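Local coordinates for protein D-alanyl-D-alanine carboxypeptidase (Vibrio cholerae, PDB 5TR7) that probably removes the terminal D-alanine from peptidoglycan precursor peptides, as a serine carboxypeptidase of the penicillin-binding protein 5 type, at residues I95-N100 against Q174-N179; D152-G157 against V224-G229; A169-Q174 against D198-G203; D192-V197 against E239-L244. All blocks are in the same frame, centred on the assembly; numbering follows the deposited sequence.

Contact 1: residues I95-N100 against Q174-N179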
loop_
_atom_site.group_PDB
_atom_site.type_symbol
_atom_site.label_atom_id
_atom_site.label_comp_id
_atom_site.label_asym_id
_atom_site.label_seq_id
_atom_site.Cartn_x
_atom_site.Cartn_y
_atom_site.Cartn_z
ATOM N N ILE A 95 -4.274 6.601 0.127
ATOM C CA ILE A 95 -4.172 5.615 -0.890
ATOM C C ILE A 95 -3.706 6.163 -2.230
ATOM O O ILE A 95 -2.859 5.593 -2.848
ATOM C CB ILE A 95 -5.542 4.905 -1.046
ATOM C CG1 ILE A 95 -5.805 4.011 0.185
ATOM C CG2 ILE A 95 -5.599 4.085 -2.343
ATOM C CD1 ILE A 95 -7.264 3.533 0.286
ATOM N N ILE A 96 -4.326 7.219 -2.690
ATOM C CA ILE A 96 -3.998 7.758 -3.979
ATOM C C ILE A 96 -2.793 8.687 -3.948
ATOM O O ILE A 96 -1.948 8.632 -4.828
ATOM C CB ILE A 96 -5.225 8.494 -4.537
ATOM C CG1 ILE A 96 -6.434 7.520 -4.541
ATOM C CG2 ILE A 96 -4.934 9.031 -5.954
ATOM C CD1 ILE A 96 -7.788 8.149 -4.899
ATOM N N GLN A 97 -2.756 9.559 -2.972
ATOM C CA GLN A 97 -1.724 10.573 -2.889
ATOM C C GLN A 97 -0.571 10.115 -2.024
ATOM O O GLN A 97 0.445 10.773 -2.003
ATOM C CB GLN A 97 -2.281 11.868 -2.290
ATOM C CG GLN A 97 -3.562 12.398 -2.926
ATOM C CD GLN A 97 -3.985 13.730 -2.384
ATOM O OE1 GLN A 97 -3.868 13.976 -1.181
ATOM N NE2 GLN A 97 -4.512 14.609 -3.269
ATOM N N SER A 98 -0.740 9.049 -1.243
ATOM C CA SER A 98 0.348 8.553 -0.399
ATOM C C SER A 98 0.711 9.638 0.616
ATOM O O SER A 98 1.876 9.838 0.967
ATOM C CB SER A 98 1.566 8.182 -1.313
ATOM O OG SER A 98 2.357 7.233 -0.655
ATOM N N GLY A 99 -0.289 10.332 1.129
ATOM C CA GLY A 99 -0.018 11.441 2.055
ATOM C C GLY A 99 0.270 11.006 3.489
ATOM O O GLY A 99 -0.558 10.384 4.118
ATOM N N ASN A 100 1.464 11.282 3.983
ATOM C CA ASN A 100 1.832 10.920 5.341
ATOM C C ASN A 100 1.000 11.622 6.415
ATOM O O ASN A 100 0.763 11.051 7.496
ATOM C CB ASN A 100 3.293 11.272 5.602
ATOM C CG ASN A 100 4.264 10.465 4.797
ATOM O OD1 ASN A 100 3.959 9.414 4.292
ATOM N ND2 ASN A 100 5.446 10.978 4.682
ATOM N N GLN A 174 -7.316 7.020 -10.148
ATOM C CA GLN A 174 -6.095 7.588 -10.753
ATOM C C GLN A 174 -5.645 8.898 -10.220
ATOM O O GLN A 174 -4.462 9.315 -10.456
ATOM C CB GLN A 174 -6.343 7.732 -12.276
ATOM C CG GLN A 174 -6.444 6.358 -12.926
ATOM C CD GLN A 174 -6.547 6.386 -14.454
ATOM O OE1 GLN A 174 -6.788 7.398 -15.084
ATOM N NE2 GLN A 174 -6.346 5.265 -15.036
ATOM N N LYS A 175 -6.572 9.603 -9.574
ATOM C CA LYS A 175 -6.207 10.897 -9.025
ATOM C C LYS A 175 -7.153 11.343 -7.957
ATOM O O LYS A 175 -8.211 10.792 -7.795
ATOM C CB LYS A 175 -6.225 11.943 -10.112
ATOM C CG LYS A 175 -7.567 12.205 -10.758
ATOM C CD LYS A 175 -7.213 12.906 -12.121
ATOM C CE LYS A 175 -8.401 13.316 -12.935
ATOM N NZ LYS A 175 -9.049 14.525 -12.363
ATOM N N PHE A 176 -6.724 12.362 -7.239
ATOM C CA PHE A 176 -7.531 12.899 -6.183
ATOM C C PHE A 176 -7.082 14.306 -5.962
ATOM O O PHE A 176 -5.886 14.591 -5.955
ATOM C CB PHE A 176 -7.339 12.126 -4.896
ATOM C CG PHE A 176 -8.189 12.595 -3.783
ATOM C CD1 PHE A 176 -9.570 12.505 -3.880
ATOM C CD2 PHE A 176 -7.617 13.009 -2.584
ATOM C CE1 PHE A 176 -10.368 12.931 -2.819
ATOM C CE2 PHE A 176 -8.408 13.399 -1.509
ATOM C CZ PHE A 176 -9.772 13.388 -1.624
ATOM N N THR A 177 -8.074 15.159 -5.802
ATOM C CA THR A 177 -7.930 16.544 -5.500
ATOM C C THR A 177 -8.409 16.874 -4.051
ATOM O O THR A 177 -9.500 16.491 -3.639
ATOM C CB THR A 177 -8.788 17.344 -6.475
ATOM O OG1 THR A 177 -8.353 17.032 -7.783
ATOM C CG2 THR A 177 -8.658 18.873 -6.234
ATOM N N TYR A 178 -7.567 17.604 -3.332
ATOM C CA TYR A 178 -7.888 18.133 -2.025
ATOM C C TYR A 178 -7.330 19.555 -1.926
ATOM O O TYR A 178 -6.152 19.820 -2.240
ATOM C CB TYR A 178 -7.390 17.267 -0.861
ATOM C CG TYR A 178 -7.733 17.913 0.444
ATOM C CD1 TYR A 178 -9.066 17.981 0.894
ATOM C CD2 TYR A 178 -6.755 18.511 1.205
ATOM C CE1 TYR A 178 -9.395 18.618 2.093
ATOM C CE2 TYR A 178 -7.066 19.167 2.378
ATOM C CZ TYR A 178 -8.378 19.192 2.831
ATOM O OH TYR A 178 -8.615 19.851 3.973
ATOM N N ASN A 179 -8.226 20.482 -1.561
ATOM C CA ASN A 179 -7.895 21.838 -1.369
ATOM C C ASN A 179 -7.275 22.470 -2.642
ATOM O O ASN A 179 -6.430 23.309 -2.580
ATOM C CB ASN A 179 -6.941 21.927 -0.173
ATOM C CG ASN A 179 -7.063 23.241 0.564
ATOM O OD1 ASN A 179 -8.104 23.843 0.621
ATOM N ND2 ASN A 179 -6.027 23.648 1.157
#
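Gln97 and Ile96 pack against Phe176 and Lys175, just ahead of the Ser98-Gly99-Asn100 sequence. This is the SxN motif of the penicillin-binding protein fold, and Ser98 is predicted to belong to the active site. Gln97 can be followed outward. Its CB still lies 5.5 Å from Phe176 CD2. With CG anti to the carbonyl carbon (chi1 -51°) and the chain extended beyond it, the side chain runs out to the strand 175-178. Gln97 CG comes within 4.1 Å of Phe176 CD2. Gln97 CD sits at the edge of that ring, in its plane, 3.7 Å from Phe176 CD2. The amide plane is turned 66° from the ring plane. At the tip, NE2 donates a hydrogen bond to Phe176 O. The bond is bent, and the donor stands above the carbonyl plane rather than on a lone pair. Ile96 packs beside it. Ile96 CG2 lies on the neighbouring backbone, 3.8 Å from Lys175 C, and Ile96 CD1 is 4.0 Å from Phe176 CB. Phe176 also touches Asp89 and Arg92 of helix 87-95. The Gln97 NE2 to Phe176 O bond measures 3.0 Å, with an N-H...O angle of 141°.

Contact 2: residues D152-G157 against V224-G229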
loop_
_atom_site.group_PDB
_atom_site.type_symbol
_atom_site.label_atom_id
_atom_site.label_comp_id
_atom_site.label_asym_id
_atom_site.label_seq_id
_atom_site.Cartn_x
_atom_site.Cartn_y
_atom_site.Cartn_z
ATOM N N ASP A 152 5.442 -11.115 2.802
ATOM C CA ASP A 152 4.451 -10.534 3.709
ATOM C C ASP A 152 3.643 -9.418 3.043
ATOM O O ASP A 152 2.453 -9.285 3.298
ATOM C CB ASP A 152 5.072 -10.030 4.983
ATOM C CG ASP A 152 5.601 -11.169 5.896
ATOM O OD1 ASP A 152 5.610 -12.367 5.510
ATOM O OD2 ASP A 152 5.994 -10.837 7.017
ATOM N N LEU A 153 4.326 -8.599 2.248
ATOM C CA LEU A 153 3.645 -7.546 1.524
ATOM C C LEU A 153 2.649 -8.142 0.500
ATOM O O LEU A 153 1.553 -7.608 0.330
ATOM C CB LEU A 153 4.682 -6.571 0.877
ATOM C CG LEU A 153 5.517 -5.751 1.891
ATOM C CD1 LEU A 153 6.760 -5.173 1.287
ATOM C CD2 LEU A 153 4.666 -4.650 2.465
ATOM N N ALA A 154 2.959 -9.309 -0.074
ATOM C CA ALA A 154 2.038 -9.955 -0.970
ATOM C C ALA A 154 0.793 -10.407 -0.218
ATOM O O ALA A 154 -0.344 -10.275 -0.720
ATOM C CB ALA A 154 2.691 -11.167 -1.575
ATOM N N LEU A 155 1.007 -11.002 0.966
ATOM C CA LEU A 155 -0.121 -11.433 1.794
ATOM C C LEU A 155 -0.968 -10.216 2.099
ATOM O O LEU A 155 -2.153 -10.285 2.041
ATOM C CB LEU A 155 0.355 -12.055 3.131
ATOM C CG LEU A 155 0.993 -13.436 3.132
ATOM C CD1 LEU A 155 1.606 -13.824 4.512
ATOM C CD2 LEU A 155 0.016 -14.489 2.663
ATOM N N LEU A 156 -0.337 -9.069 2.338
ATOM C CA LEU A 156 -1.085 -7.884 2.689
ATOM C C LEU A 156 -1.929 -7.381 1.531
ATOM O O LEU A 156 -3.077 -6.976 1.712
ATOM C CB LEU A 156 -0.169 -6.790 3.233
ATOM C CG LEU A 156 -0.786 -5.479 3.675
ATOM C CD1 LEU A 156 -1.767 -5.707 4.779
ATOM C CD2 LEU A 156 0.242 -4.501 4.130
ATOM N N GLY A 157 -1.323 -7.354 0.365
ATOM C CA GLY A 157 -2.050 -6.922 -0.847
ATOM C C GLY A 157 -3.245 -7.857 -1.067
ATOM O O GLY A 157 -4.349 -7.411 -1.367
ATOM N N VAL A 224 -1.144 -11.432 -7.644
ATOM C CA VAL A 224 -0.601 -10.369 -6.813
ATOM C C VAL A 224 0.913 -10.443 -7.011
ATOM O O VAL A 224 1.498 -11.514 -6.876
ATOM C CB VAL A 224 -0.943 -10.560 -5.348
ATOM C CG1 VAL A 224 -0.265 -9.487 -4.521
ATOM C CG2 VAL A 224 -2.434 -10.447 -5.151
ATOM N N ALA A 225 1.531 -9.329 -7.349
ATOM C CA ALA A 225 2.990 -9.251 -7.507
ATOM C C ALA A 225 3.603 -8.147 -6.667
ATOM O O ALA A 225 2.971 -7.117 -6.382
ATOM C CB ALA A 225 3.364 -9.014 -8.961
ATOM N N VAL A 226 4.780 -8.435 -6.146
ATOM C CA VAL A 226 5.503 -7.444 -5.363
ATOM C C VAL A 226 6.904 -7.359 -5.971
ATOM O O VAL A 226 7.565 -8.387 -6.198
ATOM C CB VAL A 226 5.640 -7.904 -3.897
ATOM C CG1 VAL A 226 6.429 -6.906 -3.099
ATOM C CG2 VAL A 226 4.277 -8.139 -3.304
ATOM N N VAL A 227 7.339 -6.144 -6.251
ATOM C CA VAL A 227 8.704 -5.915 -6.817
ATOM C C VAL A 227 9.343 -4.871 -5.931
ATOM O O VAL A 227 8.770 -3.848 -5.678
ATOM C CB VAL A 227 8.625 -5.519 -8.308
ATOM C CG1 VAL A 227 9.974 -5.215 -8.881
ATOM C CG2 VAL A 227 8.044 -6.692 -9.093
ATOM N N MET A 228 10.512 -5.178 -5.405
ATOM C CA MET A 228 11.209 -4.252 -4.505
ATOM C C MET A 228 12.572 -3.924 -5.006
ATOM O O MET A 228 13.306 -4.799 -5.405
ATOM C CB MET A 228 11.397 -4.886 -3.109
ATOM C CG MET A 228 10.093 -5.415 -2.540
ATOM S SD MET A 228 8.880 -4.149 -2.116
ATOM C CE MET A 228 9.733 -3.597 -0.575
ATOM N N GLY A 229 12.901 -2.647 -4.956
ATOM C CA GLY A 229 14.235 -2.235 -5.305
ATOM C C GLY A 229 14.582 -2.189 -6.765
ATOM O O GLY A 229 15.588 -2.708 -7.124
#
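This is buried, apolar helix-on-sheet packing, in which Leu153 and Ala154 of helix 150-163 lie on Val224, Val226 and Met228 of strand 221-230. The two short segments run roughly antiparallel, with 141° between their directions and 8.1 Å between their axes. Small residues, Ala154 and Gly157, lie where the helix nears the strand. Ala154 CB is 3.8 Å from Val226 CG2. Val226 CG2 also lies 3.7 Å from Ala154 N. Val226 holds CG2 anti to its own carbonyl carbon, and this turns the methyl to the helix. Further along, Val224 CG1 lies 3.9 Å from Ala154 O, on the side of Gly157, which has no side chain. The strand is the middle one of the five-stranded antiparallel sheet of the penicillin-binding and beta-lactamase fold. Its residues alternate: Val224, Val226 and Met228 turn to helix 150-163, while Ala225 and Val227 turn to helix 233-251 on the other face. Leu153 reaches farthest along the strand. Its CD1 is 3.8 Å from Met228 CE and 4.1 Å from Met228 SD. Met228 is bent at chi2 (-68°) and chi3 (-75°), which curls its thioether back to meet the leucine, and the two side chains cross at about a right angle. Leu153 also touches Met39 of helix 37-50, the helix that carries the predicted catalytic Lys38.

Contact 3: residues A169-Q174 against D198-G203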
loop_
_atom_site.group_PDB
_atom_site.type_symbol
_atom_site.label_atom_id
_atom_site.label_comp_id
_atom_site.label_asym_id
_atom_site.label_seq_id
_atom_site.Cartn_x
_atom_site.Cartn_y
_atom_site.Cartn_z
ATOM N N ALA A 169 -11.101 -1.037 -3.715
ATOM C CA ALA A 169 -11.573 -0.369 -4.944
ATOM C C ALA A 169 -10.928 0.978 -5.111
ATOM O O ALA A 169 -10.638 1.428 -6.229
ATOM C CB ALA A 169 -13.080 -0.199 -4.946
ATOM N N ILE A 170 -10.585 1.576 -3.990
ATOM C CA ILE A 170 -10.024 2.905 -4.057
ATOM C C ILE A 170 -8.620 2.945 -4.727
ATOM O O ILE A 170 -8.247 3.963 -5.245
ATOM C CB ILE A 170 -10.036 3.547 -2.670
ATOM C CG1 ILE A 170 -11.472 3.627 -2.114
ATOM C CG2 ILE A 170 -9.459 4.959 -2.709
ATOM C CD1 ILE A 170 -11.513 4.100 -0.642
ATOM N N TYR A 171 -7.912 1.812 -4.786
ATOM C CA TYR A 171 -6.578 1.762 -5.316
ATOM C C TYR A 171 -6.526 1.933 -6.838
ATOM O O TYR A 171 -5.435 2.152 -7.422
ATOM C CB TYR A 171 -5.902 0.490 -4.846
ATOM C CG TYR A 171 -5.490 0.494 -3.363
ATOM C CD1 TYR A 171 -6.340 0.131 -2.340
ATOM C CD2 TYR A 171 -4.240 0.866 -3.009
ATOM C CE1 TYR A 171 -5.911 0.135 -1.001
ATOM C CE2 TYR A 171 -3.782 0.882 -1.714
ATOM C CZ TYR A 171 -4.606 0.498 -0.715
ATOM O OH TYR A 171 -4.081 0.556 0.511
ATOM N N SER A 172 -7.688 1.827 -7.500
ATOM C CA SER A 172 -7.684 1.998 -8.941
ATOM C C SER A 172 -8.101 3.375 -9.345
ATOM O O SER A 172 -8.154 3.658 -10.545
ATOM C CB SER A 172 -8.496 0.945 -9.639
ATOM O OG SER A 172 -9.749 0.938 -9.103
ATOM N N GLU A 173 -8.345 4.264 -8.375
ATOM C CA GLU A 173 -8.654 5.671 -8.666
ATOM C C GLU A 173 -7.318 6.302 -9.050
ATOM O O GLU A 173 -6.305 6.120 -8.377
ATOM C CB GLU A 173 -9.398 6.348 -7.516
ATOM C CG GLU A 173 -10.767 5.706 -7.246
ATOM C CD GLU A 173 -11.553 6.349 -6.079
ATOM O OE1 GLU A 173 -11.285 7.492 -5.629
ATOM O OE2 GLU A 173 -12.487 5.662 -5.583
ATOM N N GLN A 174 -7.316 7.020 -10.148
ATOM C CA GLN A 174 -6.095 7.588 -10.753
ATOM C C GLN A 174 -5.645 8.898 -10.220
ATOM O O GLN A 174 -4.462 9.315 -10.456
ATOM C CB GLN A 174 -6.343 7.732 -12.276
ATOM C CG GLN A 174 -6.444 6.358 -12.926
ATOM C CD GLN A 174 -6.547 6.386 -14.454
ATOM O OE1 GLN A 174 -6.788 7.398 -15.084
ATOM N NE2 GLN A 174 -6.346 5.265 -15.036
ATOM N N ASP A 198 -5.502 -3.272 -11.237
ATOM C CA ASP A 198 -6.391 -2.450 -10.445
ATOM C C ASP A 198 -5.818 -2.129 -9.033
ATOM O O ASP A 198 -6.538 -1.708 -8.154
ATOM C CB ASP A 198 -7.790 -3.132 -10.413
ATOM C CG ASP A 198 -7.766 -4.492 -9.734
ATOM O OD1 ASP A 198 -6.678 -4.895 -9.228
ATOM O OD2 ASP A 198 -8.839 -5.169 -9.732
ATOM N N GLY A 199 -4.512 -2.308 -8.858
ATOM C CA GLY A 199 -3.830 -1.976 -7.635
ATOM C C GLY A 199 -2.337 -2.288 -7.781
ATOM O O GLY A 199 -1.903 -2.762 -8.815
ATOM N N ILE A 200 -1.552 -2.113 -6.734
ATOM C CA ILE A 200 -2.033 -1.674 -5.440
ATOM C C ILE A 200 -1.324 -0.409 -4.965
ATOM O O ILE A 200 -1.892 0.665 -4.952
ATOM C CB ILE A 200 -1.878 -2.779 -4.383
ATOM C CG1 ILE A 200 -2.394 -4.109 -4.920
ATOM C CG2 ILE A 200 -2.531 -2.395 -3.070
ATOM C CD1 ILE A 200 -2.543 -5.202 -3.844
ATOM N N LYS A 201 -0.075 -0.523 -4.577
ATOM C CA LYS A 201 0.586 0.607 -3.987
ATOM C C LYS A 201 2.037 0.667 -4.359
ATOM O O LYS A 201 2.759 -0.288 -4.386
ATOM C CB LYS A 201 0.474 0.484 -2.459
ATOM C CG LYS A 201 0.979 1.668 -1.640
ATOM C CD LYS A 201 -0.002 2.804 -1.748
ATOM C CE LYS A 201 0.493 4.062 -1.043
ATOM N NZ LYS A 201 1.563 4.820 -1.748
ATOM N N THR A 202 2.471 1.865 -4.434
ATOM C CA THR A 202 3.782 2.208 -4.844
ATOM C C THR A 202 4.633 2.728 -3.655
ATOM O O THR A 202 4.129 3.144 -2.665
ATOM C CB THR A 202 3.536 3.306 -5.867
ATOM O OG1 THR A 202 4.661 3.451 -6.687
ATOM C CG2 THR A 202 3.139 4.599 -5.200
ATOM N N GLY A 203 5.935 2.655 -3.763
ATOM C CA GLY A 203 6.805 3.244 -2.715
ATOM C C GLY A 203 8.246 3.240 -3.070
ATOM O O GLY A 203 8.633 2.611 -4.068
HETATM O O HOH W 1 -2.828 1.367 -7.414
HETATM O O HOH W 2 -9.046 -1.227 -7.132
#
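The Lys201-Thr202-Gly203 motif, the KTG element of penicillin-binding proteins, lies on edge strand 196-205, and Tyr171 packs against the residues leading into it. Lys201 is predicted to bind substrate. The peptide bond before Ile200 is cis. Ile200 and Lys201 form a classic beta bulge opposite Val213. Tyr171 lays its ring beside this irregular backbone. Ile200 CG2 sits over one ring face in a CH-pi contact, 4.0 Å from the Tyr171 ring centroid and 25° off the normal, displaced toward the rim. Ile200 chi1 (-47°) sets CG2 anti to the residue's backbone N, over the ring. The rim carbon Tyr171 CD2 comes within 3.1 Å of Ile200 O. At the ring edge, Tyr171 CE2 is 4.2 Å from Lys201 CD, so the aliphatic part of the lysine passes close to the ring plane. Lys201 NZ donates to Thr202 O at 3.2 Å and is hydrogen-bonded to Ser98 OG. Tyr171 OH bonds to Ser42 of helix 37-50. Nearer the start of the strand, Ser172 CB lies 3.6 Å from Asp198 O, and one water bridges Ser172 OG and Asp198 O. Another spans Tyr171 O and Ile200 O, 2.7 Å from each, and donates to both. Since both its protons are spent on these carbonyls, any further partner of this water would have to be a donor.

Contact 4: residues D192-V197 against E239-L244; sequences DKSMNV and ESKKLL
Lys241 NZ forms a salt bridge with Asp192 OD2 at 2.9 Å and donates a second hydrogen bond to Ser194 OG at 2.8 Å. These bonds tie the loop before edge strand 196-205 to helix 233-251, the helix that covers one face of the sheet in the penicillin-binding fold. Lys241 is fully extended, starting with CG anti to the backbone N (chi1 -168°), and this carries NZ out to the loop. Asp192 comes from the opposite direction and offers the syn lone pair of OD2. Its other oxygen is used inside the loop. Ser194 OG donates to the syn lone pair of Asp192 OD1 at 2.7 Å. Two weak backbone bonds reach the same oxygen, from Ser194 N at 2.8 Å and from Met195 N at 3.3 Å. The first is consistent with an Asx turn. Both carboxylate oxygens are therefore engaged, which would hold the group in place for the lysine. Ser194 OG is at once donor to the aspartate and acceptor from the lysine.

Beside this polar cluster the contact turns apolar. Met195 sets its terminal methyl against the helix: CE is 3.7 Å from Leu244 CB and 3.8 Å from Lys241 O. The same methionine also touches Ser245 and Phe248, farther along the helix. Leu244 turns on to Leu223 and Ala225 of the sheet. Arg236 and Lys237, earlier in the helix, help line the nitrite pocket seen here. At the inner end of the contact, Val197 CG2 lies 4.5 Å from Leu244 CD1.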
loop_
_atom_site.group_PDB
_atom_site.type_symbol
_atom_site.label_atom_id
_atom_site.label_comp_id
_atom_site.label_asym_id
_atom_site.label_seq_id
_atom_site.Cartn_x
_atom_site.Cartn_y
_atom_site.Cartn_z
ATOM N N ASP A 192 -2.229 1.219 -18.236
ATOM C CA ASP A 192 -1.911 0.238 -19.266
ATOM C C ASP A 192 -3.197 -0.395 -19.809
ATOM O O ASP A 192 -3.937 -1.080 -19.114
ATOM C CB ASP A 192 -0.976 -0.830 -18.715
ATOM C CG ASP A 192 -0.475 -1.791 -19.758
ATOM O OD1 ASP A 192 -1.218 -2.267 -20.635
ATOM O OD2 ASP A 192 0.701 -2.105 -19.651
ATOM N N LYS A 193 -3.403 -0.214 -21.094
ATOM C CA LYS A 193 -4.587 -0.731 -21.777
ATOM C C LYS A 193 -4.606 -2.217 -22.081
ATOM O O LYS A 193 -5.679 -2.776 -22.259
ATOM C CB LYS A 193 -4.764 0.095 -23.063
ATOM C CG LYS A 193 -5.269 1.490 -22.668
ATOM C CD LYS A 193 -4.873 2.575 -23.644
ATOM C CE LYS A 193 -3.383 2.898 -23.467
ATOM N NZ LYS A 193 -2.857 3.852 -24.493
ATOM N N SER A 194 -3.437 -2.825 -22.275
ATOM C CA SER A 194 -3.336 -4.259 -22.530
ATOM C C SER A 194 -3.627 -5.116 -21.284
ATOM O O SER A 194 -3.834 -6.307 -21.421
ATOM C CB SER A 194 -1.951 -4.654 -23.095
ATOM O OG SER A 194 -0.885 -4.419 -22.180
ATOM N N MET A 195 -3.600 -4.540 -20.093
ATOM C CA MET A 195 -3.760 -5.300 -18.827
ATOM C C MET A 195 -4.798 -4.691 -17.902
ATOM O O MET A 195 -5.069 -3.511 -17.967
ATOM C CB MET A 195 -2.472 -5.359 -18.010
ATOM C CG MET A 195 -1.525 -6.506 -18.273
ATOM S SD MET A 195 -0.743 -7.138 -16.694
ATOM C CE MET A 195 0.335 -8.393 -17.473
ATOM N N ASN A 196 -5.381 -5.520 -17.039
ATOM C CA ASN A 196 -6.354 -5.074 -16.061
ATOM C C ASN A 196 -5.700 -5.077 -14.668
ATOM O O ASN A 196 -5.911 -5.963 -13.854
ATOM C CB ASN A 196 -7.618 -5.931 -16.107
ATOM C CG ASN A 196 -8.210 -6.061 -17.553
ATOM O OD1 ASN A 196 -9.176 -5.360 -17.942
ATOM N ND2 ASN A 196 -7.566 -6.916 -18.388
ATOM N N VAL A 197 -4.861 -4.083 -14.442
ATOM C CA VAL A 197 -4.184 -3.829 -13.186
ATOM C C VAL A 197 -5.061 -2.871 -12.422
ATOM O O VAL A 197 -5.384 -1.781 -12.900
ATOM C CB VAL A 197 -2.852 -3.148 -13.434
ATOM C CG1 VAL A 197 -2.163 -2.867 -12.116
ATOM C CG2 VAL A 197 -1.979 -4.042 -14.312
ATOM N N GLU A 239 9.058 -4.274 -14.986
ATOM C CA GLU A 239 9.356 -5.525 -14.356
ATOM C C GLU A 239 8.091 -6.111 -13.747
ATOM O O GLU A 239 7.909 -7.324 -13.775
ATOM C CB GLU A 239 10.461 -5.353 -13.314
ATOM C CG GLU A 239 11.774 -4.804 -13.904
ATOM C CD GLU A 239 12.354 -5.614 -15.065
ATOM O OE1 GLU A 239 12.378 -5.124 -16.205
ATOM O OE2 GLU A 239 12.677 -6.774 -14.871
ATOM N N SER A 240 7.200 -5.275 -13.246
ATOM C CA SER A 240 5.944 -5.787 -12.693
ATOM C C SER A 240 5.080 -6.366 -13.789
ATOM O O SER A 240 4.467 -7.418 -13.600
ATOM C CB SER A 240 5.199 -4.669 -11.946
ATOM O OG SER A 240 5.967 -4.333 -10.813
ATOM N N LYS A 241 5.084 -5.701 -14.946
ATOM C CA LYS A 241 4.293 -6.177 -16.094
ATOM C C LYS A 241 4.849 -7.532 -16.533
ATOM O O LYS A 241 4.059 -8.447 -16.750
ATOM C CB LYS A 241 4.229 -5.159 -17.265
ATOM C CG LYS A 241 3.216 -5.489 -18.291
ATOM C CD LYS A 241 3.200 -4.577 -19.521
ATOM C CE LYS A 241 1.918 -4.853 -20.340
ATOM N NZ LYS A 241 1.787 -3.990 -21.544
ATOM N N LYS A 242 6.187 -7.707 -16.546
ATOM C CA LYS A 242 6.776 -8.996 -16.964
ATOM C C LYS A 242 6.376 -10.054 -15.970
ATOM O O LYS A 242 5.964 -11.127 -16.345
ATOM C CB LYS A 242 8.303 -9.029 -16.997
ATOM C CG LYS A 242 8.957 -8.256 -18.087
ATOM C CD LYS A 242 10.468 -8.099 -17.846
ATOM C CE LYS A 242 10.974 -7.108 -18.885
ATOM N NZ LYS A 242 12.274 -6.494 -18.504
ATOM N N LEU A 243 6.537 -9.748 -14.708
ATOM C CA LEU A 243 6.218 -10.691 -13.685
ATOM C C LEU A 243 4.798 -11.131 -13.828
ATOM O O LEU A 243 4.528 -12.284 -13.806
ATOM C CB LEU A 243 6.459 -10.074 -12.330
ATOM C CG LEU A 243 6.714 -11.003 -11.173
ATOM C CD1 LEU A 243 7.627 -12.143 -11.541
ATOM C CD2 LEU A 243 7.261 -10.228 -10.009
ATOM N N LEU A 244 3.890 -10.195 -13.998
ATOM C CA LEU A 244 2.464 -10.521 -14.121
ATOM C C LEU A 244 2.159 -11.322 -15.389
ATOM O O LEU A 244 1.409 -12.301 -15.315
ATOM C CB LEU A 244 1.588 -9.265 -14.069
ATOM C CG LEU A 244 1.491 -8.556 -12.727
ATOM C CD1 LEU A 244 0.962 -7.135 -12.904
ATOM C CD2 LEU A 244 0.630 -9.297 -11.737
#

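Along the chain the contacts open in the order 1, 2, 3, 4. Contacts 2, 3 and 4 all reach the five-stranded antiparallel sheet. Helix 150-163 in contact 2 and helix 233-251 in contact 4 cover its two faces, and both touch strand 221-230. Contacts 3 and 4 follow each other on edge strand 196-205, with centres about 13 Å apart. Contact 1 shares Gln174 with contact 3, their centres about 11 Å apart. Ser98 OG of contact 1 and Lys201 NZ of contact 3 are 2.8 Å apart, so the SxN and KTG motifs meet here at the predicted active site. Contact 4 includes no predicted active-site residue; its nearest atoms are about 7 Å from contact 1, with centres about 23 Å apart.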